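PDB 7ML9: insecticidal protein from Brevibacillus laterosporus, which is toxic to the western corn rootworm and probably acts by forming beta-barrel pores in membranes, as relatives of the epsilon-toxin and MTX2 family do. Local coordinates for residues 192-197 / 306-311; 202-207 / 283-288. One frame throughout, in Å; residues are numbered along the deposited sequence.

In the fold
Both contacts lie at one end of this elongated chain, their centres about 40 Å (contact 1) and 38 Å (contact 2) from the centre of the chain and about 8 Å from each other. Contact 2 is backbone pairing of strands 201-229 and 266-289 within the large mixed sheet; contact 1 is side-chain packing of the short strand 193-196, from a separate two-stranded sheet, against strand 303-323. That strand also neighbours 266-289: segments 306-311 and 283-288 meet through probable hydrogen bonds from Val310 N to Phe283 O and from Leu285 N to Ile308 O, both 2.7 Å. Segments 192-197 and 202-207 also touch, Tyr202 OH lying 3.3 Å from Pro197 CD. The sodium site at Glu30 and Asp34 belongs to neither contact.

Contact 1. Residues 192-197 / 306-311; sequences QKIKVP and QEIKVP
With CG1 anti to the carbonyl carbon in both Ile194 (chi1 -50°) and Ile308, and the chain then bent at chi2 in Ile194 (-64°) but running straight on in Ile308 (-179°), the two delta methyls point at each other from the two segments. Ile194 CD1 and Ile308 CD1 meet at 3.5 Å, tighter than usual for two methyls, the side chains crossing obliquely. Ile194 is buried and touches Ile287 as well as Ile308, a place that suits an apolar, branched side chain. Beside this pair, the chain of Gln192 bends at chi2 and meets Val310 head-on, its CG 3.7 Å from Val310 CG2, so that the methylene part of a polar residue serves as apolar surface. Gln306 rests on Ile287 of the neighbouring strand, and its extended chain delivers OE1 to a water that bridges the segments: the water donates to Gln306 OE1 (2.9 Å) and accepts from Lys195 N (3.0 Å). Ile194 also pairs through its backbone with Leu125. The arrangement is consistent with one sheet packing on another, a two-stranded antiparallel sheet laid against the long-stranded sheet of an aerolysin/ETX-type toxin.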
ATOM      1  N   GLN A 192     -26.169   0.328 -28.421  1.00 28.75           N
ATOM      2  CA  GLN A 192     -25.359   0.683 -29.579  1.00 26.56           C
ATOM      3  C   GLN A 192     -26.195   0.607 -30.856  1.00 31.48           C
ATOM      4  O   GLN A 192     -27.114  -0.210 -30.969  1.00 27.56           O
ATOM      5  CB  GLN A 192     -24.141  -0.238 -29.713  1.00 25.71           C
ATOM      6  CG  GLN A 192     -23.226  -0.252 -28.485  1.00 32.12           C
ATOM      7  CD  GLN A 192     -22.702   1.139 -28.150  1.00 36.69           C
ATOM      8  OE1 GLN A 192     -22.861   1.627 -27.026  1.00 39.29           O
ATOM      9  NE2 GLN A 192     -22.088   1.789 -29.134  1.00 29.16           N
ATOM     10  N   LYS A 193     -25.855   1.464 -31.818  1.00 30.63           N
ATOM     11  CA  LYS A 193     -26.527   1.540 -33.113  1.00 32.31           C
ATOM     12  C   LYS A 193     -25.749   0.696 -34.122  1.00 32.99           C
ATOM     13  O   LYS A 193     -24.560   0.939 -34.351  1.00 32.53           O
ATOM     14  CB  LYS A 193     -26.631   2.995 -33.581  1.00 34.96           C
ATOM     15  CG  LYS A 193     -27.814   3.269 -34.509  1.00 44.25           C
ATOM     16  CD  LYS A 193     -28.861   4.190 -33.865  1.00 57.85           C
ATOM     17  CE  LYS A 193     -30.120   4.362 -34.743  1.00 56.91           C
ATOM     18  NZ  LYS A 193     -31.419   4.027 -34.064  1.00 58.09           N
ATOM     19  N   ILE A 194     -26.413  -0.300 -34.714  1.00 32.65           N
ATOM     20  CA  ILE A 194     -25.798  -1.244 -35.645  1.00 28.99           C
ATOM     21  C   ILE A 194     -26.501  -1.143 -36.997  1.00 32.22           C
ATOM     22  O   ILE A 194     -27.735  -1.196 -37.062  1.00 27.00           O
ATOM     23  CB  ILE A 194     -25.875  -2.691 -35.121  1.00 31.27           C
ATOM     24  CG1 ILE A 194     -25.365  -2.766 -33.677  1.00 34.45           C
ATOM     25  CG2 ILE A 194     -25.100  -3.621 -36.027  1.00 28.18           C
ATOM     26  CD1 ILE A 194     -23.925  -2.410 -33.551  1.00 33.70           C
ATOM     27  N   LYS A 195     -25.722  -1.013 -38.074  1.00 33.08           N
ATOM     28  CA  LYS A 195     -26.288  -1.058 -39.420  1.00 31.63           C
ATOM     29  C   LYS A 195     -26.524  -2.515 -39.813  1.00 26.73           C
ATOM     30  O   LYS A 195     -25.581  -3.309 -39.861  1.00 30.60           O
ATOM     31  CB  LYS A 195     -25.371  -0.361 -40.428  1.00 38.35           C
ATOM     32  CG  LYS A 195     -25.837  -0.495 -41.883  1.00 43.66           C
ATOM     33  CD  LYS A 195     -25.357   0.675 -42.757  1.00 55.84           C
ATOM     34  CE  LYS A 195     -25.178   0.259 -44.221  1.00 53.00           C
ATOM     35  NZ  LYS A 195     -24.419  -1.026 -44.357  1.00 56.53           N
ATOM     36  N   VAL A 196     -27.783  -2.873 -40.053  1.00 26.35           N
ATOM     37  CA  VAL A 196     -28.144  -4.234 -40.452  1.00 25.40           C
ATOM     38  C   VAL A 196     -28.782  -4.169 -41.837  1.00 27.98           C
ATOM     39  O   VAL A 196     -29.864  -3.585 -41.994  1.00 22.75           O
ATOM     40  CB  VAL A 196     -29.094  -4.890 -39.439  1.00 29.69           C
ATOM     41  CG1 VAL A 196     -29.338  -6.347 -39.820  1.00 23.04           C
ATOM     42  CG2 VAL A 196     -28.520  -4.787 -38.016  1.00 24.78           C
ATOM     43  N   PRO A 197     -28.141  -4.726 -42.860  1.00 30.22           N
ATOM     44  CA  PRO A 197     -28.673  -4.601 -44.227  1.00 28.01           C
ATOM     45  C   PRO A 197     -29.971  -5.369 -44.442  1.00 27.71           C
ATOM     46  O   PRO A 197     -30.251  -6.381 -43.786  1.00 20.98           O
ATOM     47  CB  PRO A 197     -27.551  -5.181 -45.096  1.00 29.68           C
ATOM     48  CG  PRO A 197     -26.310  -5.078 -44.262  1.00 28.54           C
ATOM     49  CD  PRO A 197     -26.772  -5.268 -42.835  1.00 28.37           C
ATOM     50  N   GLN A 306     -18.317  -6.998 -37.260  1.00 31.12           N
ATOM     51  CA  GLN A 306     -17.964  -5.764 -36.583  1.00 32.51           C
ATOM     52  C   GLN A 306     -17.705  -6.100 -35.122  1.00 36.16           C
ATOM     53  O   GLN A 306     -18.287  -7.051 -34.580  1.00 29.49           O
ATOM     54  CB  GLN A 306     -19.092  -4.734 -36.719  1.00 30.56           C
ATOM     55  CG  GLN A 306     -18.794  -3.350 -36.195  1.00 33.99           C
ATOM     56  CD  GLN A 306     -20.035  -2.482 -36.172  1.00 37.14           C
ATOM     57  OE1 GLN A 306     -21.120  -2.927 -36.554  1.00 41.94           O
ATOM     58  NE2 GLN A 306     -19.890  -1.242 -35.717  1.00 40.87           N
ATOM     59  N   GLU A 307     -16.793  -5.348 -34.508  1.00 33.37           N
ATOM     60  CA  GLU A 307     -16.589  -5.383 -33.065  1.00 35.76           C
ATOM     61  C   GLU A 307     -16.544  -3.955 -32.550  1.00 39.72           C
ATOM     62  O   GLU A 307     -16.019  -3.062 -33.221  1.00 39.03           O
ATOM     63  CB  GLU A 307     -15.318  -6.140 -32.672  1.00 32.01           C
ATOM     64  CG  GLU A 307     -15.445  -7.635 -32.875  1.00 35.52           C
ATOM     65  CD  GLU A 307     -14.252  -8.418 -32.366  1.00 45.79           C
ATOM     66  OE1 GLU A 307     -13.235  -7.789 -32.014  1.00 56.13           O
ATOM     67  OE2 GLU A 307     -14.326  -9.667 -32.328  1.00 42.01           O
ATOM     68  N   ILE A 308     -17.140  -3.737 -31.377  1.00 29.68           N
ATOM     69  CA  ILE A 308     -17.261  -2.412 -30.787  1.00 29.89           C
ATOM     70  C   ILE A 308     -16.803  -2.486 -29.339  1.00 38.12           C
ATOM     71  O   ILE A 308     -17.293  -3.323 -28.573  1.00 30.47           O
ATOM     72  CB  ILE A 308     -18.705  -1.881 -30.842  1.00 31.65           C
ATOM     73  CG1 ILE A 308     -19.356  -2.166 -32.193  1.00 39.80           C
ATOM     74  CG2 ILE A 308     -18.747  -0.394 -30.516  1.00 34.87           C
ATOM     75  CD1 ILE A 308     -20.761  -1.640 -32.270  1.00 38.74           C
ATOM     76  N   LYS A 309     -15.881  -1.604 -28.963  1.00 36.98           N
ATOM     77  CA  LYS A 309     -15.544  -1.385 -27.563  1.00 34.05           C
ATOM     78  C   LYS A 309     -16.499  -0.345 -26.999  1.00 33.04           C
ATOM     79  O   LYS A 309     -16.651   0.738 -27.570  1.00 37.62           O
ATOM     80  CB  LYS A 309     -14.097  -0.914 -27.426  1.00 41.66           C
ATOM     81  CG  LYS A 309     -13.105  -2.020 -27.108  1.00 52.40           C
ATOM     82  CD  LYS A 309     -11.947  -1.472 -26.282  1.00 55.59           C
ATOM     83  CE  LYS A 309     -10.822  -2.479 -26.161  1.00 60.18           C
ATOM     84  NZ  LYS A 309     -10.456  -2.708 -24.738  1.00 61.41           N
ATOM     85  N   VAL A 310     -17.149  -0.677 -25.888  1.00 30.43           N
ATOM     86  CA  VAL A 310     -18.201   0.143 -25.306  1.00 29.25           C
ATOM     87  C   VAL A 310     -17.792   0.489 -23.876  1.00 35.33           C
ATOM     88  O   VAL A 310     -17.474  -0.418 -23.105  1.00 29.35           O
ATOM     89  CB  VAL A 310     -19.566  -0.565 -25.312  1.00 30.34           C
ATOM     90  CG1 VAL A 310     -20.612   0.287 -24.605  1.00 28.68           C
ATOM     91  CG2 VAL A 310     -19.979  -0.869 -26.749  1.00 34.83           C
ATOM     92  N   PRO A 311     -17.783   1.765 -23.489  1.00 34.94           N
ATOM     93  CA  PRO A 311     -17.489   2.104 -22.087  1.00 40.06           C
ATOM     94  C   PRO A 311     -18.639   1.681 -21.190  1.00 36.66           C
ATOM     95  O   PRO A 311     -19.805   1.877 -21.531  1.00 35.40           O
ATOM     96  CB  PRO A 311     -17.338   3.633 -22.103  1.00 40.39           C
ATOM     97  CG  PRO A 311     -17.346   4.035 -23.565  1.00 45.69           C
ATOM     98  CD  PRO A 311     -18.090   2.957 -24.290  1.00 39.80           C
TER
HETATM   99  O   HOH W   1     -22.738  -0.796 -37.601  1.00 37.67           O

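Contact 2. Residues 202-207 / 283-288; sequences YRVLAY and FILKIE. With EDO (1,2-ethanediol), chain I.
Arg203 and Glu288 carry the strongest polar contact, a salt bridge from Arg203 NH2 to Glu288 OE1, modelled at a short 2.5 Å. The two side chains run side by side from a hydrogen-bonded pair of the sheet, their guanidinium and carboxylate planes 49° apart. The bend at chi3 (84°) in Arg203 turns the guanidinium group towards the acid, whose other oxygen, OE2, forms a longer, weak salt bridge to Lys286 NZ at 3.4 Å. Glu288 is buried, and being flanked by two cations probably favours its charged form. A 1,2-ethanediol, probably from the crystallisation liquor, sits near Arg203 NH1.

Beneath these side chains the backbones form a regular antiparallel ladder. Arg203 with Glu288, Leu205 with Lys286 and Tyr207 with Ile284 each exchange two N-H...O bonds, from Arg203 N to Glu288 O at 2.8 Å through to Tyr207 N to Ile284 O at 3.0 Å. Such long antiparallel strands are a hallmark of the aerolysin/ETX-type fold.

Further along the salt-bridge face, Tyr207 CB packs on Ile284 CG2 at 3.7 Å. The opposite face, with Val204, Ala206, Leu285 and Ile287, is wholly apolar and buried. Val204 CG2 lies 3.6 Å from Ile287 CD1, and Ala206 CB meets Leu285 CD2 at 3.6 Å, the small alanine accepting the leucine's branch. Phe130 packs on Val204, Ala206 and Leu285. At one end, Tyr202 crosses Ile287 at about a right angle, its CD2 3.7 Å from Ile287 CG2.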
ATOM      1  N   TYR A 202     -28.574 -10.380 -37.773  1.00 24.97           N
ATOM      2  CA  TYR A 202     -27.324 -10.257 -37.041  1.00 19.80           C
ATOM      3  C   TYR A 202     -27.505 -10.717 -35.596  1.00 23.68           C
ATOM      4  O   TYR A 202     -28.603 -10.674 -35.036  1.00 24.41           O
ATOM      5  CB  TYR A 202     -26.817  -8.814 -37.061  1.00 20.89           C
ATOM      6  CG  TYR A 202     -26.152  -8.388 -38.346  1.00 24.09           C
ATOM      7  CD1 TYR A 202     -26.040  -9.262 -39.427  1.00 24.14           C
ATOM      8  CD2 TYR A 202     -25.612  -7.106 -38.470  1.00 26.56           C
ATOM      9  CE1 TYR A 202     -25.425  -8.866 -40.601  1.00 29.34           C
ATOM     10  CE2 TYR A 202     -24.996  -6.704 -39.639  1.00 30.57           C
ATOM     11  CZ  TYR A 202     -24.907  -7.590 -40.699  1.00 28.29           C
ATOM     12  OH  TYR A 202     -24.285  -7.195 -41.854  1.00 32.89           O
ATOM     13  N   ARG A 203     -26.420 -11.205 -35.016  1.00 23.32           N
ATOM     14  CA  ARG A 203     -26.376 -11.598 -33.617  1.00 26.80           C
ATOM     15  C   ARG A 203     -25.341 -10.718 -32.938  1.00 24.89           C
ATOM     16  O   ARG A 203     -24.236 -10.557 -33.462  1.00 25.48           O
ATOM     17  CB  ARG A 203     -26.005 -13.071 -33.485  1.00 29.02           C
ATOM     18  CG  ARG A 203     -26.058 -13.607 -32.088  1.00 35.31           C
ATOM     19  CD  ARG A 203     -26.060 -15.119 -32.129  1.00 40.06           C
ATOM     20  NE  ARG A 203     -24.710 -15.654 -32.243  1.00 49.00           N
ATOM     21  CZ  ARG A 203     -24.424 -16.878 -32.669  1.00 58.53           C
ATOM     22  NH1 ARG A 203     -25.401 -17.698 -33.037  1.00 60.11           N
ATOM     23  NH2 ARG A 203     -23.158 -17.281 -32.735  1.00 57.32           N
ATOM     24  N   VAL A 204     -25.708 -10.121 -31.806  1.00 22.24           N
ATOM     25  CA  VAL A 204     -24.782  -9.333 -30.995  1.00 20.50           C
ATOM     26  C   VAL A 204     -24.436 -10.147 -29.758  1.00 28.32           C
ATOM     27  O   VAL A 204     -25.328 -10.490 -28.976  1.00 19.74           O
ATOM     28  CB  VAL A 204     -25.379  -7.979 -30.590  1.00 26.97           C
ATOM     29  CG1 VAL A 204     -24.325  -7.149 -29.840  1.00 23.97           C
ATOM     30  CG2 VAL A 204     -25.882  -7.244 -31.808  1.00 30.54           C
ATOM     31  N   LEU A 205     -23.151 -10.466 -29.586  1.00 25.66           N
ATOM     32  CA  LEU A 205     -22.634 -11.107 -28.380  1.00 25.72           C
ATOM     33  C   LEU A 205     -21.858 -10.084 -27.560  1.00 27.72           C
ATOM     34  O   LEU A 205     -21.075  -9.304 -28.113  1.00 22.85           O
ATOM     35  CB  LEU A 205     -21.707 -12.276 -28.707  1.00 23.38           C
ATOM     36  CG  LEU A 205     -22.100 -13.399 -29.663  1.00 30.40           C
ATOM     37  CD1 LEU A 205     -21.031 -14.480 -29.646  1.00 37.65           C
ATOM     38  CD2 LEU A 205     -23.388 -14.003 -29.257  1.00 34.77           C
ATOM     39  N   ALA A 206     -22.060 -10.095 -26.239  1.00 23.49           N
ATOM     40  CA  ALA A 206     -21.434  -9.123 -25.348  1.00 20.11           C
ATOM     41  C   ALA A 206     -20.485  -9.829 -24.391  1.00 20.82           C
ATOM     42  O   ALA A 206     -20.793 -10.915 -23.875  1.00 19.77           O
ATOM     43  CB  ALA A 206     -22.475  -8.326 -24.545  1.00 19.40           C
ATOM     44  N   TYR A 207     -19.325  -9.208 -24.167  1.00 22.72           N
ATOM     45  CA  TYR A 207     -18.318  -9.715 -23.247  1.00 21.40           C
ATOM     46  C   TYR A 207     -17.850  -8.587 -22.347  1.00 22.65           C
ATOM     47  O   TYR A 207     -17.643  -7.460 -22.808  1.00 23.60           O
ATOM     48  CB  TYR A 207     -17.118 -10.304 -23.989  1.00 22.18           C
ATOM     49  CG  TYR A 207     -17.457 -11.475 -24.866  1.00 21.96           C
ATOM     50  CD1 TYR A 207     -17.966 -11.279 -26.145  1.00 23.65           C
ATOM     51  CD2 TYR A 207     -17.267 -12.770 -24.424  1.00 18.21           C
ATOM     52  CE1 TYR A 207     -18.279 -12.354 -26.958  1.00 26.86           C
ATOM     53  CE2 TYR A 207     -17.571 -13.854 -25.235  1.00 30.92           C
ATOM     54  CZ  TYR A 207     -18.079 -13.632 -26.503  1.00 27.92           C
ATOM     55  OH  TYR A 207     -18.397 -14.693 -27.317  1.00 33.59           O
ATOM     56  N   PHE A 283     -16.967  -3.116 -22.087  1.00 27.55           N
ATOM     57  CA  PHE A 283     -17.592  -4.186 -22.857  1.00 28.48           C
ATOM     58  C   PHE A 283     -17.049  -4.180 -24.283  1.00 22.19           C
ATOM     59  O   PHE A 283     -16.783  -3.117 -24.854  1.00 28.99           O
ATOM     60  CB  PHE A 283     -19.119  -4.034 -22.910  1.00 24.18           C
ATOM     61  CG  PHE A 283     -19.828  -4.406 -21.632  1.00 27.78           C
ATOM     62  CD1 PHE A 283     -20.146  -5.726 -21.357  1.00 22.58           C
ATOM     63  CD2 PHE A 283     -20.178  -3.424 -20.708  1.00 24.83           C
ATOM     64  CE1 PHE A 283     -20.820  -6.069 -20.171  1.00 21.79           C
ATOM     65  CE2 PHE A 283     -20.846  -3.757 -19.530  1.00 24.65           C
ATOM     66  CZ  PHE A 283     -21.167  -5.071 -19.268  1.00 22.65           C
ATOM     67  N   ILE A 284     -16.881  -5.371 -24.847  1.00 25.59           N
ATOM     68  CA  ILE A 284     -16.718  -5.543 -26.286  1.00 27.90           C
ATOM     69  C   ILE A 284     -17.960  -6.244 -26.829  1.00 25.61           C
ATOM     70  O   ILE A 284     -18.366  -7.293 -26.309  1.00 25.13           O
ATOM     71  CB  ILE A 284     -15.432  -6.317 -26.623  1.00 30.26           C
ATOM     72  CG1 ILE A 284     -15.302  -6.524 -28.139  1.00 36.26           C
ATOM     73  CG2 ILE A 284     -15.369  -7.628 -25.873  1.00 33.32           C
ATOM     74  CD1 ILE A 284     -13.853  -6.535 -28.626  1.00 45.34           C
ATOM     75  N   LEU A 285     -18.575  -5.648 -27.855  1.00 23.99           N
ATOM     76  CA  LEU A 285     -19.683  -6.255 -28.585  1.00 22.37           C
ATOM     77  C   LEU A 285     -19.165  -6.842 -29.890  1.00 26.27           C
ATOM     78  O   LEU A 285     -18.466  -6.164 -30.645  1.00 33.98           O
ATOM     79  CB  LEU A 285     -20.784  -5.240 -28.875  1.00 21.08           C
ATOM     80  CG  LEU A 285     -21.420  -4.522 -27.695  1.00 27.55           C
ATOM     81  CD1 LEU A 285     -22.650  -3.740 -28.140  1.00 25.43           C
ATOM     82  CD2 LEU A 285     -21.771  -5.529 -26.628  1.00 24.96           C
ATOM     83  N   LYS A 286     -19.492  -8.099 -30.134  1.00 24.24           N
ATOM     84  CA  LYS A 286     -19.108  -8.824 -31.334  1.00 25.10           C
ATOM     85  C   LYS A 286     -20.364  -9.045 -32.172  1.00 32.47           C
ATOM     86  O   LYS A 286     -21.344  -9.624 -31.685  1.00 29.23           O
ATOM     87  CB  LYS A 286     -18.447 -10.137 -30.932  1.00 25.45           C
ATOM     88  CG  LYS A 286     -18.086 -11.108 -32.019  1.00 38.07           C
ATOM     89  CD  LYS A 286     -17.820 -12.462 -31.372  1.00 41.51           C
ATOM     90  CE  LYS A 286     -16.506 -13.074 -31.804  1.00 49.22           C
ATOM     91  NZ  LYS A 286     -16.700 -14.463 -32.315  1.00 56.96           N
ATOM     92  N   ILE A 287     -20.342  -8.568 -33.416  1.00 27.57           N
ATOM     93  CA  ILE A 287     -21.499  -8.616 -34.311  1.00 24.35           C
ATOM     94  C   ILE A 287     -21.285  -9.729 -35.322  1.00 30.82           C
ATOM     95  O   ILE A 287     -20.306  -9.704 -36.075  1.00 29.39           O
ATOM     96  CB  ILE A 287     -21.702  -7.278 -35.032  1.00 26.10           C
ATOM     97  CG1 ILE A 287     -21.609  -6.114 -34.049  1.00 32.57           C
ATOM     98  CG2 ILE A 287     -23.017  -7.297 -35.827  1.00 27.47           C
ATOM     99  CD1 ILE A 287     -22.627  -6.163 -32.945  1.00 28.14           C
ATOM    100  N   GLU A 288     -22.205 -10.693 -35.361  1.00 27.61           N
ATOM    101  CA  GLU A 288     -22.105 -11.838 -36.256  1.00 27.46           C
ATOM    102  C   GLU A 288     -23.265 -11.851 -37.243  1.00 31.02           C
ATOM    103  O   GLU A 288     -24.415 -11.603 -36.872  1.00 25.10           O
ATOM    104  CB  GLU A 288     -22.100 -13.155 -35.488  1.00 32.00           C
ATOM    105  CG  GLU A 288     -20.885 -13.371 -34.608  1.00 37.55           C
ATOM    106  CD  GLU A 288     -20.922 -14.707 -33.885  1.00 51.11           C
ATOM    107  OE1 GLU A 288     -22.007 -15.335 -33.849  1.00 47.38           O
ATOM    108  OE2 GLU A 288     -19.866 -15.131 -33.360  1.00 49.71           O
TER
HETATM  109  C1  EDO I 408     -29.214 -16.405 -31.491  1.00 47.48           C
HETATM  110  O1  EDO I 408     -29.313 -15.689 -30.254  1.00 53.27           O
HETATM  111  C2  EDO I 408     -28.597 -17.774 -31.260  1.00 54.40           C
HETATM  112  O2  EDO I 408     -27.528 -17.942 -32.196  1.00 61.67           O